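PDB 6IWR: N-acetylgalactosaminyltransferase 7 from Homo sapiens, which belongs to a glycosyltransferase family in which a GT-A type catalytic domain is joined to a ricin-type beta-trefoil lectin domain. Local coordinates for residues G475-F480 and Q587-N592; A483-S488 and G507-R512; L499-R504 and V571-F576; Y522-T527 and V535-C540. All blocks are in the same frame, centred on the assembly; numbering follows the deposited sequence.

Interaction 1 of 4, residues G475-F480 and Q587-N592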
loop_
_atom_site.group_PDB
_atom_site.type_symbol
_atom_site.label_atom_id
_atom_site.label_comp_id
_atom_site.label_asym_id
_atom_site.label_seq_id
_atom_site.Cartn_x
_atom_site.Cartn_y
_atom_site.Cartn_z
ATOM N N GLY A 475 21.252 8.961 -10.607
ATOM C CA GLY A 475 20.542 8.631 -11.826
ATOM C C GLY A 475 19.982 7.220 -11.820
ATOM O O GLY A 475 19.836 6.599 -10.755
ATOM N N GLU A 476 19.633 6.723 -13.008
ATOM C CA GLU A 476 19.394 5.300 -13.187
ATOM C C GLU A 476 20.689 4.525 -12.938
ATOM O O GLU A 476 21.799 5.033 -13.149
ATOM C CB GLU A 476 18.889 5.022 -14.604
ATOM C CG GLU A 476 19.958 5.214 -15.682
ATOM C CD GLU A 476 19.471 4.939 -17.093
ATOM O OE1 GLU A 476 20.317 4.928 -18.013
ATOM O OE2 GLU A 476 18.263 4.717 -17.299
ATOM N N ILE A 477 20.544 3.292 -12.481
ATOM C CA ILE A 477 21.655 2.357 -12.406
ATOM C C ILE A 477 21.388 1.300 -13.468
ATOM O O ILE A 477 20.630 0.347 -13.251
ATOM C CB ILE A 477 21.819 1.751 -11.012
ATOM C CG1 ILE A 477 22.070 2.870 -9.996
ATOM C CG2 ILE A 477 22.994 0.781 -11.006
ATOM C CD1 ILE A 477 22.181 2.398 -8.538
ATOM N N ARG A 478 21.990 1.489 -14.633
ATOM C CA ARG A 478 21.683 0.711 -15.817
ATOM C C ARG A 478 22.775 -0.316 -16.058
ATOM O O ARG A 478 23.952 -0.058 -15.814
ATOM C CB ARG A 478 21.541 1.633 -17.030
ATOM C CG ARG A 478 21.357 0.918 -18.351
ATOM C CD ARG A 478 21.495 1.906 -19.481
ATOM N NE ARG A 478 20.325 2.772 -19.536
ATOM C CZ ARG A 478 19.290 2.608 -20.360
ATOM N NH1 ARG A 478 18.265 3.458 -20.314
ATOM N NH2 ARG A 478 19.269 1.595 -21.210
ATOM N N GLY A 479 22.378 -1.491 -16.536
ATOM C CA GLY A 479 23.360 -2.510 -16.888
ATOM C C GLY A 479 24.123 -2.111 -18.140
ATOM O O GLY A 479 23.524 -1.800 -19.179
ATOM N N PHE A 480 25.455 -2.101 -18.040
ATOM C CA PHE A 480 26.314 -1.596 -19.109
ATOM C C PHE A 480 25.946 -2.233 -20.439
ATOM O O PHE A 480 25.985 -3.460 -20.583
ATOM C CB PHE A 480 27.787 -1.878 -18.772
ATOM C CG PHE A 480 28.770 -1.349 -19.801
ATOM C CD1 PHE A 480 28.894 0.026 -20.025
ATOM C CD2 PHE A 480 29.580 -2.226 -20.541
ATOM C CE1 PHE A 480 29.800 0.523 -20.973
ATOM C CE2 PHE A 480 30.497 -1.738 -21.502
ATOM C CZ PHE A 480 30.605 -0.361 -21.713
ATOM N N GLN A 587 28.496 -7.617 -13.996
ATOM C CA GLN A 587 28.992 -6.783 -12.918
ATOM C C GLN A 587 29.387 -5.403 -13.402
ATOM O O GLN A 587 30.093 -4.701 -12.687
ATOM C CB GLN A 587 30.167 -7.461 -12.222
ATOM C CG GLN A 587 29.757 -8.607 -11.350
ATOM C CD GLN A 587 30.941 -9.365 -10.806
ATOM O OE1 GLN A 587 30.789 -10.432 -10.207
ATOM N NE2 GLN A 587 32.136 -8.829 -11.025
ATOM N N LYS A 588 28.943 -4.996 -14.583
ATOM C CA LYS A 588 29.294 -3.700 -15.144
ATOM C C LYS A 588 28.041 -2.849 -15.218
ATOM O O LYS A 588 27.014 -3.296 -15.741
ATOM C CB LYS A 588 29.949 -3.849 -16.522
ATOM C CG LYS A 588 31.479 -3.880 -16.429
ATOM C CD LYS A 588 32.183 -4.756 -17.454
ATOM C CE LYS A 588 33.191 -5.667 -16.730
ATOM N NZ LYS A 588 34.431 -5.957 -17.500
ATOM N N TRP A 589 28.122 -1.637 -14.660
ATOM C CA TRP A 589 26.970 -0.766 -14.467
ATOM C C TRP A 589 27.341 0.653 -14.842
ATOM O O TRP A 589 28.493 1.058 -14.679
ATOM C CB TRP A 589 26.500 -0.732 -13.015
ATOM C CG TRP A 589 26.180 -2.037 -12.461
ATOM C CD1 TRP A 589 27.032 -2.899 -11.840
ATOM C CD2 TRP A 589 24.894 -2.654 -12.447
ATOM N NE1 TRP A 589 26.355 -4.036 -11.446
ATOM C CE2 TRP A 589 25.040 -3.907 -11.812
ATOM C CE3 TRP A 589 23.632 -2.274 -12.920
ATOM C CZ2 TRP A 589 23.982 -4.773 -11.644
ATOM C CZ3 TRP A 589 22.580 -3.133 -12.738
ATOM C CH2 TRP A 589 22.761 -4.369 -12.110
ATOM N N GLU A 590 26.355 1.418 -15.314
ATOM C CA GLU A 590 26.477 2.860 -15.463
ATOM C C GLU A 590 25.477 3.566 -14.556
ATOM O O GLU A 590 24.416 3.028 -14.212
ATOM C CB GLU A 590 26.256 3.329 -16.913
ATOM C CG GLU A 590 25.757 2.323 -17.919
ATOM C CD GLU A 590 25.679 2.916 -19.327
ATOM O OE1 GLU A 590 25.991 4.104 -19.468
ATOM O OE2 GLU A 590 25.320 2.211 -20.297
ATOM N N MET A 591 25.816 4.794 -14.165
ATOM C CA MET A 591 24.865 5.654 -13.469
ATOM C C MET A 591 24.677 6.918 -14.293
ATOM O O MET A 591 25.565 7.773 -14.360
ATOM C CB MET A 591 25.310 5.983 -12.045
ATOM C CG MET A 591 24.187 6.531 -11.141
ATOM S SD MET A 591 24.761 6.691 -9.425
ATOM C CE MET A 591 23.293 6.382 -8.456
ATOM N N ASN A 592 23.512 7.036 -14.895
ATOM C CA ASN A 592 23.207 8.107 -15.824
ATOM C C ASN A 592 22.175 9.016 -15.200
ATOM O O ASN A 592 21.186 8.540 -14.627
ATOM C CB ASN A 592 22.699 7.530 -17.139
ATOM C CG ASN A 592 23.608 6.480 -17.661
ATOM O OD1 ASN A 592 24.787 6.743 -17.834
ATOM N ND2 ASN A 592 23.100 5.261 -17.849
#

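Interaction 2 of 4, residues A483-S488 and G507-R512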
loop_
_atom_site.group_PDB
_atom_site.type_symbol
_atom_site.label_atom_id
_atom_site.label_comp_id
_atom_site.label_asym_id
_atom_site.label_seq_id
_atom_site.Cartn_x
_atom_site.Cartn_y
_atom_site.Cartn_z
ATOM N N ALA A 483 19.557 -2.813 -21.480
ATOM C CA ALA A 483 18.366 -2.009 -21.280
ATOM C C ALA A 483 17.692 -2.383 -19.964
ATOM O O ALA A 483 16.480 -2.239 -19.812
ATOM C CB ALA A 483 17.420 -2.186 -22.460
ATOM N N TYR A 484 18.468 -2.901 -19.016
ATOM C CA TYR A 484 17.956 -3.274 -17.713
ATOM C C TYR A 484 18.513 -2.340 -16.658
ATOM O O TYR A 484 19.672 -1.929 -16.731
ATOM C CB TYR A 484 18.299 -4.715 -17.385
ATOM C CG TYR A 484 17.573 -5.703 -18.258
ATOM C CD1 TYR A 484 16.189 -5.904 -18.124
ATOM C CD2 TYR A 484 18.260 -6.459 -19.204
ATOM C CE1 TYR A 484 15.501 -6.844 -18.923
ATOM C CE2 TYR A 484 17.586 -7.396 -20.007
ATOM C CZ TYR A 484 16.206 -7.577 -19.866
ATOM O OH TYR A 484 15.551 -8.497 -20.659
ATOM N N CYS A 485 17.661 -1.982 -15.706
ATOM C CA CYS A 485 17.950 -1.013 -14.663
ATOM C C CYS A 485 17.620 -1.627 -13.306
ATOM O O CYS A 485 16.679 -2.419 -13.174
ATOM C CB CYS A 485 17.131 0.280 -14.848
ATOM S SG CYS A 485 17.831 1.467 -16.021
ATOM N N ILE A 486 18.414 -1.279 -12.294
ATOM C CA ILE A 486 18.001 -1.616 -10.947
ATOM C C ILE A 486 16.764 -0.798 -10.666
ATOM O O ILE A 486 16.660 0.364 -11.088
ATOM C CB ILE A 486 19.115 -1.357 -9.919
ATOM C CG1 ILE A 486 20.368 -2.193 -10.273
ATOM C CG2 ILE A 486 18.601 -1.679 -8.516
ATOM C CD1 ILE A 486 21.540 -2.092 -9.305
ATOM N N ASP A 487 15.778 -1.413 -10.023
ATOM C CA ASP A 487 14.620 -0.610 -9.699
ATOM C C ASP A 487 13.904 -1.165 -8.480
ATOM O O ASP A 487 13.914 -2.368 -8.195
ATOM C CB ASP A 487 13.756 -0.426 -10.957
ATOM C CG ASP A 487 12.340 -0.928 -10.837
ATOM O OD1 ASP A 487 11.517 -0.431 -10.033
ATOM O OD2 ASP A 487 12.036 -1.778 -11.672
ATOM N N SER A 488 13.372 -0.226 -7.713
ATOM C CA SER A 488 12.980 -0.484 -6.342
ATOM C C SER A 488 11.715 -1.318 -6.261
ATOM O O SER A 488 11.465 -1.965 -5.240
ATOM C CB SER A 488 12.772 0.860 -5.649
ATOM O OG SER A 488 12.849 0.719 -4.251
ATOM N N GLY A 507 11.959 8.113 -10.639
ATOM C CA GLY A 507 11.166 7.499 -9.588
ATOM C C GLY A 507 11.839 6.300 -8.965
ATOM O O GLY A 507 12.879 6.432 -8.311
ATOM N N ASN A 508 11.269 5.118 -9.174
ATOM C CA ASN A 508 11.786 3.907 -8.558
ATOM C C ASN A 508 13.001 3.327 -9.274
ATOM O O ASN A 508 13.587 2.351 -8.778
ATOM C CB ASN A 508 10.697 2.840 -8.496
ATOM C CG ASN A 508 9.591 3.178 -7.532
ATOM O OD1 ASN A 508 8.595 2.476 -7.497
ATOM N ND2 ASN A 508 9.749 4.244 -6.747
ATOM N N GLN A 509 13.377 3.874 -10.433
ATOM C CA GLN A 509 14.604 3.489 -11.113
ATOM C C GLN A 509 15.690 4.540 -10.966
ATOM O O GLN A 509 16.632 4.570 -11.768
ATOM C CB GLN A 509 14.333 3.215 -12.584
ATOM C CG GLN A 509 13.601 1.941 -12.814
ATOM C CD GLN A 509 13.474 1.617 -14.281
ATOM O OE1 GLN A 509 13.932 2.382 -15.143
ATOM N NE2 GLN A 509 12.877 0.471 -14.581
ATOM N N LEU A 510 15.586 5.389 -9.945
ATOM C CA LEU A 510 16.517 6.487 -9.697
ATOM C C LEU A 510 17.231 6.265 -8.373
ATOM O O LEU A 510 16.595 5.916 -7.373
ATOM C CB LEU A 510 15.770 7.811 -9.653
ATOM C CG LEU A 510 16.639 9.052 -9.657
ATOM C CD1 LEU A 510 16.765 9.511 -11.104
ATOM C CD2 LEU A 510 16.065 10.149 -8.745
ATOM N N PHE A 511 18.544 6.468 -8.363
ATOM C CA PHE A 511 19.333 6.318 -7.143
ATOM C C PHE A 511 20.367 7.432 -7.067
ATOM O O PHE A 511 20.639 8.131 -8.047
ATOM C CB PHE A 511 20.002 4.947 -7.079
ATOM C CG PHE A 511 19.022 3.806 -7.069
ATOM C CD1 PHE A 511 18.532 3.279 -8.265
ATOM C CD2 PHE A 511 18.565 3.275 -5.862
ATOM C CE1 PHE A 511 17.618 2.245 -8.253
ATOM C CE2 PHE A 511 17.651 2.245 -5.846
ATOM C CZ PHE A 511 17.189 1.719 -7.035
ATOM N N ARG A 512 20.919 7.623 -5.880
ATOM C CA ARG A 512 22.058 8.515 -5.727
ATOM C C ARG A 512 23.049 7.853 -4.787
ATOM O O ARG A 512 22.666 7.118 -3.871
ATOM C CB ARG A 512 21.667 9.922 -5.201
ATOM C CG ARG A 512 20.802 9.894 -3.968
ATOM C CD ARG A 512 20.066 11.191 -3.749
ATOM N NE ARG A 512 20.302 11.643 -2.393
ATOM C CZ ARG A 512 19.568 11.285 -1.343
ATOM N NH1 ARG A 512 18.509 10.469 -1.490
ATOM N NH2 ARG A 512 19.891 11.756 -0.139
HETATM O O HOH W 1 17.871 2.304 -12.337
#

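Interaction 3 of 4, residues L499-R504 and V571-F576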
loop_
_atom_site.group_PDB
_atom_site.type_symbol
_atom_site.label_atom_id
_atom_site.label_comp_id
_atom_site.label_asym_id
_atom_site.label_seq_id
_atom_site.Cartn_x
_atom_site.Cartn_y
_atom_site.Cartn_z
ATOM N N LEU A 499 15.714 -6.167 -10.789
ATOM C CA LEU A 499 16.080 -5.659 -12.102
ATOM C C LEU A 499 14.821 -5.519 -12.945
ATOM O O LEU A 499 13.948 -6.388 -12.921
ATOM C CB LEU A 499 17.076 -6.595 -12.792
ATOM C CG LEU A 499 17.892 -6.044 -13.966
ATOM C CD1 LEU A 499 19.000 -5.178 -13.425
ATOM C CD2 LEU A 499 18.446 -7.159 -14.871
ATOM N N GLY A 500 14.713 -4.421 -13.680
ATOM C CA GLY A 500 13.621 -4.282 -14.614
ATOM C C GLY A 500 14.048 -3.537 -15.856
ATOM O O GLY A 500 15.137 -2.962 -15.915
ATOM N N PRO A 501 13.199 -3.536 -16.878
ATOM C CA PRO A 501 13.526 -2.788 -18.095
ATOM C C PRO A 501 13.590 -1.295 -17.803
ATOM O O PRO A 501 12.734 -0.747 -17.106
ATOM C CB PRO A 501 12.386 -3.142 -19.060
ATOM C CG PRO A 501 11.405 -3.916 -18.288
ATOM C CD PRO A 501 12.023 -4.401 -17.037
ATOM N N CYS A 502 14.639 -0.654 -18.314
ATOM C CA CYS A 502 14.823 0.780 -18.132
ATOM C C CYS A 502 13.719 1.543 -18.841
ATOM O O CYS A 502 13.308 1.190 -19.953
ATOM C CB CYS A 502 16.175 1.228 -18.681
ATOM S SG CYS A 502 17.633 0.529 -17.846
ATOM N N HIS A 503 13.241 2.597 -18.193
ATOM C CA HIS A 503 12.287 3.502 -18.811
ATOM C C HIS A 503 12.702 4.968 -18.701
ATOM O O HIS A 503 11.996 5.836 -19.230
ATOM C CB HIS A 503 10.897 3.308 -18.188
ATOM C CG HIS A 503 10.894 3.437 -16.700
ATOM N ND1 HIS A 503 11.493 4.493 -16.042
ATOM C CD2 HIS A 503 10.389 2.633 -15.737
ATOM C CE1 HIS A 503 11.348 4.339 -14.738
ATOM N NE2 HIS A 503 10.673 3.225 -14.527
ATOM N N ARG A 504 13.810 5.275 -18.024
ATOM C CA ARG A 504 14.343 6.636 -17.991
ATOM C C ARG A 504 13.336 7.627 -17.449
ATOM O O ARG A 504 13.368 8.796 -17.815
ATOM C CB ARG A 504 14.806 7.113 -19.375
ATOM C CG ARG A 504 16.118 6.512 -19.842
ATOM C CD ARG A 504 16.628 7.148 -21.109
ATOM N NE ARG A 504 17.713 6.340 -21.627
ATOM C CZ ARG A 504 18.051 6.232 -22.915
ATOM N NH1 ARG A 504 17.370 6.907 -23.835
ATOM N NH2 ARG A 504 19.075 5.449 -23.288
ATOM N N VAL A 571 18.123 -12.518 -17.029
ATOM C CA VAL A 571 17.126 -13.500 -17.396
ATOM C C VAL A 571 16.122 -13.680 -16.273
ATOM O O VAL A 571 14.938 -13.840 -16.502
ATOM C CB VAL A 571 17.776 -14.828 -17.767
ATOM C CG1 VAL A 571 18.758 -15.242 -16.694
ATOM C CG2 VAL A 571 16.723 -15.893 -17.975
ATOM N N LEU A 572 16.636 -13.656 -15.061
ATOM C CA LEU A 572 15.899 -13.760 -13.822
ATOM C C LEU A 572 15.450 -12.446 -13.193
ATOM O O LEU A 572 14.724 -12.480 -12.216
ATOM C CB LEU A 572 16.692 -14.565 -12.799
ATOM C CG LEU A 572 16.875 -16.057 -13.052
ATOM C CD1 LEU A 572 17.783 -16.653 -12.001
ATOM C CD2 LEU A 572 15.543 -16.773 -13.052
ATOM N N HIS A 573 15.860 -11.304 -13.740
ATOM C CA HIS A 573 15.520 -9.984 -13.179
ATOM C C HIS A 573 15.909 -9.832 -11.707
ATOM O O HIS A 573 15.138 -9.402 -10.872
ATOM C CB HIS A 573 14.049 -9.653 -13.375
ATOM C CG HIS A 573 13.661 -9.394 -14.795
ATOM N ND1 HIS A 573 14.409 -9.821 -15.866
ATOM C CD2 HIS A 573 12.588 -8.764 -15.318
ATOM C CE1 HIS A 573 13.816 -9.462 -16.985
ATOM N NE2 HIS A 573 12.712 -8.815 -16.679
ATOM N N GLN A 574 17.135 -10.213 -11.426
ATOM C CA GLN A 574 17.702 -10.409 -10.102
ATOM C C GLN A 574 18.921 -9.529 -9.904
ATOM O O GLN A 574 19.783 -9.435 -10.781
ATOM C CB GLN A 574 18.104 -11.859 -9.898
ATOM C CG GLN A 574 17.794 -12.406 -8.533
ATOM C CD GLN A 574 17.374 -13.854 -8.590
ATOM O OE1 GLN A 574 18.126 -14.701 -9.066
ATOM N NE2 GLN A 574 16.148 -14.143 -8.136
ATOM N N VAL A 575 18.983 -8.885 -8.748
ATOM C CA VAL A 575 20.110 -8.043 -8.371
ATOM C C VAL A 575 20.743 -8.631 -7.120
ATOM O O VAL A 575 20.069 -8.796 -6.095
ATOM C CB VAL A 575 19.680 -6.589 -8.124
ATOM C CG1 VAL A 575 20.822 -5.825 -7.477
ATOM C CG2 VAL A 575 19.230 -5.932 -9.415
ATOM N N PHE A 576 22.031 -8.927 -7.183
ATOM C CA PHE A 576 22.699 -9.472 -6.006
ATOM C C PHE A 576 24.139 -8.982 -6.016
ATOM O O PHE A 576 24.555 -8.260 -6.925
ATOM C CB PHE A 576 22.604 -11.001 -5.989
ATOM C CG PHE A 576 23.050 -11.633 -7.266
ATOM C CD1 PHE A 576 24.402 -11.899 -7.482
ATOM C CD2 PHE A 576 22.140 -11.936 -8.274
ATOM C CE1 PHE A 576 24.847 -12.472 -8.668
ATOM C CE2 PHE A 576 22.585 -12.512 -9.479
ATOM C CZ PHE A 576 23.942 -12.779 -9.666
#

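Interaction 4 of 4, residues Y522-T527 and V535-C540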
loop_
_atom_site.group_PDB
_atom_site.type_symbol
_atom_site.label_atom_id
_atom_site.label_comp_id
_atom_site.label_asym_id
_atom_site.label_seq_id
_atom_site.Cartn_x
_atom_site.Cartn_y
_atom_site.Cartn_z
ATOM N N TYR A 522 15.162 7.983 -2.368
ATOM C CA TYR A 522 14.336 8.682 -1.394
ATOM C C TYR A 522 15.075 8.807 -0.059
ATOM O O TYR A 522 16.152 9.364 0.003
ATOM C CB TYR A 522 12.961 8.029 -1.230
ATOM C CG TYR A 522 12.231 7.762 -2.508
ATOM C CD1 TYR A 522 11.970 8.773 -3.400
ATOM C CD2 TYR A 522 11.789 6.495 -2.809
ATOM C CE1 TYR A 522 11.299 8.522 -4.571
ATOM C CE2 TYR A 522 11.123 6.241 -3.974
ATOM C CZ TYR A 522 10.883 7.257 -4.851
ATOM O OH TYR A 522 10.208 6.991 -6.008
ATOM N N ASP A 523 14.461 8.350 1.017
ATOM C CA ASP A 523 15.072 8.367 2.321
ATOM C C ASP A 523 15.720 7.031 2.667
ATOM O O ASP A 523 16.305 6.884 3.722
ATOM C CB ASP A 523 14.030 8.758 3.376
ATOM C CG ASP A 523 12.927 7.733 3.516
ATOM O OD1 ASP A 523 12.338 7.338 2.500
ATOM O OD2 ASP A 523 12.647 7.311 4.645
ATOM N N GLN A 524 15.598 6.059 1.779
ATOM C CA GLN A 524 16.137 4.729 2.006
ATOM C C GLN A 524 17.553 4.541 1.497
ATOM O O GLN A 524 18.029 5.302 0.681
ATOM C CB GLN A 524 15.228 3.668 1.399
ATOM C CG GLN A 524 13.752 3.845 1.702
ATOM C CD GLN A 524 13.266 2.959 2.815
ATOM O OE1 GLN A 524 13.048 1.774 2.634
ATOM N NE2 GLN A 524 13.093 3.536 3.972
ATOM N N CYS A 525 18.215 3.513 2.009
ATOM C CA CYS A 525 19.522 3.075 1.530
ATOM C C CYS A 525 19.512 1.601 1.143
ATOM O O CYS A 525 18.725 0.804 1.655
ATOM C CB CYS A 525 20.603 3.297 2.582
ATOM S SG CYS A 525 20.893 4.946 2.826
ATOM N N LEU A 526 20.377 1.250 0.194
ATOM C CA LEU A 526 20.607 -0.143 -0.149
ATOM C C LEU A 526 21.702 -0.680 0.759
ATOM O O LEU A 526 22.659 0.032 1.085
ATOM C CB LEU A 526 21.018 -0.347 -1.613
ATOM C CG LEU A 526 20.378 0.367 -2.806
ATOM C CD1 LEU A 526 19.877 -0.611 -3.839
ATOM C CD2 LEU A 526 19.245 1.265 -2.383
ATOM N N THR A 527 21.541 -1.933 1.179
ATOM C CA THR A 527 22.540 -2.631 1.972
ATOM C C THR A 527 22.461 -4.108 1.628
ATOM O O THR A 527 21.706 -4.515 0.742
ATOM C CB THR A 527 22.352 -2.393 3.474
ATOM O OG1 THR A 527 23.182 -3.309 4.191
ATOM C CG2 THR A 527 20.906 -2.617 3.871
ATOM N N VAL A 535 20.287 -7.539 -2.385
ATOM C CA VAL A 535 20.374 -6.141 -2.012
ATOM C C VAL A 535 19.004 -5.697 -1.547
ATOM O O VAL A 535 18.011 -5.822 -2.275
ATOM C CB VAL A 535 20.861 -5.294 -3.190
ATOM C CG1 VAL A 535 20.925 -3.833 -2.807
ATOM C CG2 VAL A 535 22.191 -5.814 -3.627
ATOM N N MET A 536 18.960 -5.168 -0.344
ATOM C CA MET A 536 17.745 -4.795 0.340
ATOM C C MET A 536 17.678 -3.275 0.422
ATOM O O MET A 536 18.694 -2.589 0.305
ATOM C CB MET A 536 17.763 -5.449 1.722
ATOM C CG MET A 536 16.541 -5.297 2.602
ATOM S SD MET A 536 16.963 -5.948 4.234
ATOM C CE MET A 536 18.607 -5.257 4.423
ATOM N N ILE A 537 16.463 -2.755 0.595
ATOM C CA ILE A 537 16.188 -1.329 0.766
ATOM C C ILE A 537 15.625 -1.129 2.170
ATOM O O ILE A 537 14.650 -1.794 2.539
ATOM C CB ILE A 537 15.174 -0.834 -0.276
ATOM C CG1 ILE A 537 15.839 -0.145 -1.429
ATOM C CG2 ILE A 537 14.297 0.244 0.306
ATOM C CD1 ILE A 537 15.002 1.035 -1.883
ATOM N N THR A 538 16.212 -0.220 2.954
ATOM C CA THR A 538 15.677 0.048 4.288
ATOM C C THR A 538 15.808 1.511 4.629
ATOM O O THR A 538 16.440 2.286 3.910
ATOM C CB THR A 538 16.388 -0.700 5.421
ATOM O OG1 THR A 538 17.347 -1.621 4.892
ATOM C CG2 THR A 538 15.378 -1.423 6.285
ATOM N N HIS A 539 15.258 1.858 5.788
ATOM C CA HIS A 539 15.426 3.202 6.305
ATOM C C HIS A 539 16.870 3.431 6.750
ATOM O O HIS A 539 17.545 2.538 7.277
ATOM C CB HIS A 539 14.467 3.475 7.460
ATOM C CG HIS A 539 14.524 4.889 7.940
ATOM N ND1 HIS A 539 14.889 5.228 9.226
ATOM C CD2 HIS A 539 14.322 6.058 7.284
ATOM C CE1 HIS A 539 14.878 6.545 9.349
ATOM N NE2 HIS A 539 14.540 7.071 8.186
ATOM N N CYS A 540 17.309 4.674 6.574
ATOM C CA CYS A 540 18.704 5.059 6.541
ATOM C C CYS A 540 18.960 6.121 7.602
ATOM O O CYS A 540 18.125 6.998 7.804
ATOM C CB CYS A 540 19.040 5.580 5.136
ATOM S SG CYS A 540 20.724 5.267 4.809
#

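Interaction 1 of 4, residues G475-F480 and Q587-N592
R478 and E590 face each other in the middle of an antiparallel ladder between strands 476-479 and 589-592. R478 N donates to E590 O and E590 N to R478 O, each bond 2.9 Å long. Beyond this pair F480 N reaches K588 O at 3.0 Å; at the other end N592 N donates to E476 O. I477 opposite M591 and G479 opposite W589 are the non-hydrogen-bonded pairs.

Polar side chains gather on the face carrying E476, R478, E590 and N592. Asparagine suits its place because its amide N-H can donate to the acid: N592 ND2 binds the anti lone pair of E476 OE1 at 2.8 Å, with the oxygen close to the amide plane. The same oxygen takes R478 NE at 2.6 Å from above the carboxylate plane, while R478 NH1 meets OE2, so the guanidinium holds the acid side-on. With chi1 at 70° and an extended chain beyond, E476 sends its carboxylate to both partners; together they fix its rotation and probably stabilise its negative charge. R478 NH2 has a further acceptor in T482 O. E590 lies alongside the arginine, OE2 3.9 Å from R478 CD, without a salt bridge.

The other face is apolar. Being branched, I477 can touch two neighbours at once, CG2 meeting W589 CE3 at 3.7 Å and CG1 meeting M591 CE at 4.0 Å. I486 and F511 continue this surface, and W589 NE1 is satisfied by L566 O. The ladder joins an early strand of the ricin-type lectin domain to its last one, the closure of chain ends expected of a beta-trefoil.

Interaction 2 of 4, residues A483-S488 and G507-R512
Q509, L510 and F511 fit the Q-x-W pattern of ricin-type beta-trefoil lectins, with phenylalanine in the tryptophan place, and Q509 and F511 both lie against strand 484-487. Segments 483-488 and 507-512 do not pair as a ladder: their touching parts run 108° apart and meet where D487 and S488 pass the short turn at N508 and Q509.

The direct polar link is from S488 N to N508 O, 2.8 Å. N508 O also accepts from Q521 NE2, so two donors hold this carbonyl, and D487 CA lies 3.3 Å from it in a CA-H...O contact. A second tie runs through a buried water. I486 O and Q509 O, both being acceptors, could not bond each other; the water donates to each and bridges them.

Glutamine suits position 509 because its amide can both give and take: NE2 donates to P501 O and OE1 accepts from H503 N, fastening the turn to the end of strand 498-501 and the loop just after it. In this pose OE1 comes 3.8 Å from C485 CB, beside the disulfide of C485 with C502. D487 turns its own acid to M489 N through OD1, while N508 CB packs 3.7 Å from that oxygen.

F511 supplies the apolar part. A chi1 of -61° sets CG anti to the carbonyl carbon and swings the ring toward I486, whose side chain it crosses at about a right angle. F511 CZ touches I486 CG2 at 4.0 Å, and the ring edge at CE1 meets I486 O in the plane of the ring, 3.5 Å away.

Interaction 3 of 4, residues L499-R504 and V571-F576
H573 O receives the backbone N-H of L499, a long and weak hydrogen bond of 3.3 Å (169° at the hydrogen). It ties the start of segment 499-504, on strand 498-501, to the turn that leads into strand 575-578 of the beta-trefoil. Positive phi and psi at H573 bend the chain so that its carbonyl faces this donor.

Around the bond the fit is largely apolar. L499 CB rests on the H573 backbone, 3.6 Å from H573 C. Its CG stands opposite the backbone N (chi1 -162°), which carries the branched end onward, and CD1 reaches V575 CG2 at 4.1 Å. That methyl also lies 3.8 Å from L499 N, so beta-branched valine packs apolar carbon beside the donor. L499 O lies 3.3 Å from H573 CB.

The imidazole lies at the subunit interface. ND1 is hydrogen-bonded to E570 O, and NE2 to E279 of the second subunit, where I281 packs on the same histidine; the ring also meets Y484. Both polar partners are acceptors, so both ring nitrogens would act as donors, and the histidine is probably protonated. Its link to E279 of the second subunit would then have the character of a salt bridge between subunits.

Interaction 4 of 4, residues Y522-T527 and V535-C540
C525 and T538 exchange two hydrogen bonds in the beta hairpin formed by strands 524-529 and 534-539 of the trefoil domain. C525 N reaches T538 O at 2.9 Å and T538 N reaches C525 O at 3.0 Å. T527 and M536 repeat the pattern, again with 3.0 Å for both N...O bonds. Between these pairs L526 and I537 form a non-hydrogen-bonded pair whose side chains lie on the face opposite C525 and T538.

A covalent bond closes the open end. C525 SG joins C540 SG at 2.0 Å with a left-handed chi3 of -87°; because C525 pairs with T538, the disulfide slants to a cysteine just past the end of the second strand. Q524 crosses I537 at about a right angle, and its OE1 accepts from N493 N. At the outer rim the D523 carboxylate approaches the edge of the H539 ring.

On the buried face L526 divides its methyls, CD1 to V535 CG1 at 3.5 Å and CD2 to I537 CG1 at 3.8 Å, the branched residues filling the space under the ladder beside L519. The other face is more mixed, since threonine offers a polar and an apolar branch. With OG1 opposite the backbone N (chi1 168°) and bonded to E547, T527 lies alongside M536 and sets its CG2 3.5 Å from M536 CE.

How the interactions relate
All four contacts lie in the lectin domain. Interactions 1 and 4 are antiparallel ladders, one between strands far apart in sequence, the other a local hairpin; the first is flanked by a partly buried salt bridge within one strand, the second is reinforced by a disulfide. Interaction 2 is the most buried and relies on backbone carbonyls, a water and a phenylalanine, whereas interaction 3 has one weak backbone bond and opens to the second subunit. Interactions 2 and 3 are tied by the C485-C502 disulfide and by pairing of strands 484-487 and 498-501. F511 links interaction 2 to G475 and M591 of interaction 1, and R512 reaches Y522 of interaction 4.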